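Local atomic coordinates of (S)-imine reductase (Streptomyces sp. GF3546, PDB entry 4OQY), a protein that probably reduces imines to amines with NADPH as the hydride donor, giving S-configured products, and works as a Rossmann-fold oxidoreductase. Residues L181-T186 and Y203-T208. Numbering follows the deposited sequence.
Sequences LSYYQT and YATMMT
Tyr183 and Ala204 have the nearest CA atoms, 6.3 Å apart, where the helical segment 181-186 and helix 203-207 run roughly antiparallel, at 149°, with axes 10.0 Å apart. This is a helical hairpin of the all-helical C-terminal domain: the long helix 163-192 turns through a short connection into helix 197-207, which packs back against it. Ala204 suits the closest point because its small side chain leaves room for the Tyr183 ring to lie against this helix. Its CB lies 3.7 Å from CE1 of Tyr183, approaching the ring obliquely, and 4.0 Å from CG2 of Thr186, one helical turn further along. The Tyr183 side chain spans the interface: with CG anti to the backbone N (chi1 175°), the ring reaches over to helix 203-207 and lies alongside Thr205, both side chains pointing the same way. The carbonyl O of Ala204 sits at the ring's edge, in its plane, while CG2 of Thr208 meets CD1 obliquely. Leu201, a turn before Thr205, also touches the tyrosine, and Leu200 touches Thr186, so the apolar seam continues toward the connection. At the polar end, the Tyr183 hydroxyl donates a weak hydrogen bond, 3.4 Å from OH to OG1 of Thr205; that threonine's main polar partner is the carbonyl O of Leu201. Threonine suits positions 186 and 208 because each methyl packs across the contact while the hydroxyl bonds back to its own segment, weakly from Thr186 OG1 to Ser182 O. Thr208 OG1 lies 2.6 Å from Thr205 O, in the carbonyl plane (C=O...OG1 148°), and that oxygen also accepts from Thr208 N.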
ATOM      1  N   LEU B 181       3.495  -3.910   5.372  1.00 21.52           N
ATOM      2  CA  LEU B 181       3.103  -5.238   5.813  1.00 21.13           C
ATOM      3  C   LEU B 181       2.421  -6.032   4.707  1.00 20.86           C
ATOM      4  O   LEU B 181       2.598  -7.223   4.636  1.00 20.95           O
ATOM      5  CB  LEU B 181       2.227  -5.202   7.089  1.00 20.82           C
ATOM      6  CG  LEU B 181       2.955  -4.798   8.377  1.00 20.80           C
ATOM      7  CD1 LEU B 181       2.069  -4.950   9.619  1.00 20.70           C
ATOM      8  CD2 LEU B 181       4.224  -5.612   8.566  1.00 21.22           C
ATOM      9  N   SER B 182       1.636  -5.390   3.853  1.00 20.51           N
ATOM     10  CA  SER B 182       0.939  -6.122   2.795  1.00 20.57           C
ATOM     11  C   SER B 182       1.955  -6.702   1.801  1.00 21.04           C
ATOM     12  O   SER B 182       1.769  -7.779   1.247  1.00 21.16           O
ATOM     13  CB  SER B 182      -0.073  -5.232   2.090  1.00 20.42           C
ATOM     14  OG  SER B 182       0.529  -4.322   1.198  1.00 20.67           O
ATOM     15  N   TYR B 183       3.045  -5.974   1.641  1.00 21.20           N
ATOM     16  CA  TYR B 183       4.163  -6.379   0.793  1.00 21.86           C
ATOM     17  C   TYR B 183       4.811  -7.623   1.381  1.00 22.20           C
ATOM     18  O   TYR B 183       4.887  -8.661   0.739  1.00 22.54           O
ATOM     19  CB  TYR B 183       5.119  -5.212   0.748  1.00 21.92           C
ATOM     20  CG  TYR B 183       6.398  -5.413   0.030  1.00 22.56           C
ATOM     21  CD1 TYR B 183       6.432  -5.272  -1.333  1.00 23.08           C
ATOM     22  CD2 TYR B 183       7.591  -5.673   0.709  1.00 22.85           C
ATOM     23  CE1 TYR B 183       7.609  -5.397  -2.033  1.00 23.69           C
ATOM     24  CE2 TYR B 183       8.790  -5.810   0.004  1.00 23.59           C
ATOM     25  CZ  TYR B 183       8.772  -5.676  -1.365  1.00 23.99           C
ATOM     26  OH  TYR B 183       9.923  -5.805  -2.129  1.00 25.04           O
ATOM     27  N   TYR B 184       5.166  -7.564   2.656  1.00 22.22           N
ATOM     28  CA  TYR B 184       5.669  -8.759   3.341  1.00 22.68           C
ATOM     29  C   TYR B 184       4.706  -9.958   3.360  1.00 22.52           C
ATOM     30  O   TYR B 184       5.143 -11.105   3.263  1.00 22.78           O
ATOM     31  CB  TYR B 184       6.095  -8.418   4.773  1.00 22.75           C
ATOM     32  CG  TYR B 184       7.273  -7.474   4.839  1.00 23.21           C
ATOM     33  CD1 TYR B 184       8.284  -7.494   3.868  1.00 23.93           C
ATOM     34  CD2 TYR B 184       7.394  -6.588   5.880  1.00 23.10           C
ATOM     35  CE1 TYR B 184       9.355  -6.610   3.931  1.00 24.32           C
ATOM     36  CE2 TYR B 184       8.456  -5.725   5.958  1.00 23.48           C
ATOM     37  CZ  TYR B 184       9.428  -5.737   4.980  1.00 24.05           C
ATOM     38  OH  TYR B 184      10.479  -4.877   5.117  1.00 24.68           O
ATOM     39  N   GLN B 185       3.408  -9.677   3.475  1.00 21.95           N
ATOM     40  CA  GLN B 185       2.368 -10.694   3.499  1.00 21.91           C
ATOM     41  C   GLN B 185       2.399 -11.475   2.196  1.00 22.29           C
ATOM     42  O   GLN B 185       2.280 -12.684   2.186  1.00 22.50           O
ATOM     43  CB  GLN B 185       0.988 -10.027   3.733  1.00 21.36           C
ATOM     44  CG  GLN B 185      -0.197 -10.974   3.851  1.00 21.31           C
ATOM     45  CD  GLN B 185      -0.306 -11.662   5.209  1.00 21.34           C
ATOM     46  OE1 GLN B 185      -0.058 -11.065   6.246  1.00 21.14           O
ATOM     47  NE2 GLN B 185      -0.670 -12.930   5.186  1.00 21.57           N
ATOM     48  N   THR B 186       2.585 -10.763   1.095  1.00 22.41           N
ATOM     49  CA  THR B 186       2.646 -11.366  -0.197  1.00 22.85           C
ATOM     50  C   THR B 186       3.878 -12.270  -0.341  1.00 23.48           C
ATOM     51  O   THR B 186       3.822 -13.324  -0.984  1.00 23.85           O
ATOM     52  CB  THR B 186       2.696 -10.215  -1.234  1.00 22.88           C
ATOM     53  OG1 THR B 186       1.365  -9.717  -1.462  1.00 22.51           O
ATOM     54  CG2 THR B 186       3.301 -10.637  -2.478  1.00 23.53           C
ATOM     55  N   TYR B 203       7.817  -8.623  -8.698  1.00 30.51           N
ATOM     56  CA  TYR B 203       6.355  -8.531  -8.836  1.00 29.91           C
ATOM     57  C   TYR B 203       5.697  -7.772  -7.684  1.00 29.18           C
ATOM     58  O   TYR B 203       4.874  -6.860  -7.902  1.00 28.81           O
ATOM     59  CB  TYR B 203       5.742  -9.926  -8.957  1.00 29.85           C
ATOM     60  CG  TYR B 203       6.080 -10.585 -10.266  1.00 30.53           C
ATOM     61  CD1 TYR B 203       5.354 -10.290 -11.412  1.00 30.65           C
ATOM     62  CD2 TYR B 203       7.138 -11.478 -10.370  1.00 31.24           C
ATOM     63  CE1 TYR B 203       5.658 -10.877 -12.624  1.00 31.54           C
ATOM     64  CE2 TYR B 203       7.459 -12.070 -11.585  1.00 31.99           C
ATOM     65  CZ  TYR B 203       6.713 -11.760 -12.710  1.00 32.15           C
ATOM     66  OH  TYR B 203       6.989 -12.347 -13.913  1.00 32.68           O
ATOM     67  N   ALA B 204       6.052  -8.154  -6.458  1.00 29.05           N
ATOM     68  CA  ALA B 204       5.492  -7.495  -5.258  1.00 28.51           C
ATOM     69  C   ALA B 204       5.819  -5.989  -5.303  1.00 28.65           C
ATOM     70  O   ALA B 204       4.996  -5.149  -4.920  1.00 27.52           O
ATOM     71  CB  ALA B 204       6.029  -8.140  -3.984  1.00 28.35           C
ATOM     72  N   THR B 205       7.000  -5.664  -5.833  1.00 29.55           N
ATOM     73  CA  THR B 205       7.443  -4.290  -5.924  1.00 29.96           C
ATOM     74  C   THR B 205       6.552  -3.566  -6.897  1.00 30.54           C
ATOM     75  O   THR B 205       6.026  -2.513  -6.563  1.00 30.19           O
ATOM     76  CB  THR B 205       8.922  -4.194  -6.365  1.00 30.66           C
ATOM     77  OG1 THR B 205       9.741  -4.802  -5.366  1.00 30.74           O
ATOM     78  CG2 THR B 205       9.354  -2.750  -6.536  1.00 30.72           C
ATOM     79  N   MET B 206       6.374  -4.123  -8.090  1.00 32.16           N
ATOM     80  CA  MET B 206       5.488  -3.515  -9.075  1.00 33.43           C
ATOM     81  C   MET B 206       4.051  -3.418  -8.562  1.00 32.01           C
ATOM     82  O   MET B 206       3.322  -2.493  -8.929  1.00 31.98           O
ATOM     83  CB  MET B 206       5.523  -4.271 -10.414  1.00 36.26           C
ATOM     84  CG  MET B 206       4.297  -4.127 -11.317  1.00 38.69           C
ATOM     85  SD  MET B 206       2.988  -5.398 -11.183  1.00 42.71           S
ATOM     86  CE  MET B 206       1.442  -4.490 -11.006  1.00 42.07           C
ATOM     87  N   MET B 207       3.632  -4.393  -7.762  1.00 30.73           N
ATOM     88  CA  MET B 207       2.259  -4.388  -7.274  1.00 29.71           C
ATOM     89  C   MET B 207       1.986  -3.174  -6.407  1.00 29.45           C
ATOM     90  O   MET B 207       0.837  -2.741  -6.329  1.00 29.70           O
ATOM     91  CB  MET B 207       1.949  -5.663  -6.510  1.00 28.82           C
ATOM     92  CG  MET B 207       1.781  -6.886  -7.395  1.00 28.90           C
ATOM     93  SD  MET B 207       1.876  -8.410  -6.454  1.00 28.28           S
ATOM     94  CE  MET B 207       1.931  -9.675  -7.711  1.00 29.07           C
ATOM     95  N   THR B 208       3.016  -2.639  -5.745  1.00 29.53           N
ATOM     96  CA  THR B 208       2.829  -1.453  -4.909  1.00 29.48           C
ATOM     97  C   THR B 208       2.582  -0.176  -5.718  1.00 30.70           C
ATOM     98  O   THR B 208       2.275   0.857  -5.136  1.00 30.07           O
ATOM     99  CB  THR B 208       3.982  -1.194  -3.906  1.00 29.18           C
ATOM    100  OG1 THR B 208       5.207  -0.929  -4.605  1.00 29.79           O
ATOM    101  CG2 THR B 208       4.162  -2.364  -2.957  1.00 28.85           C
TER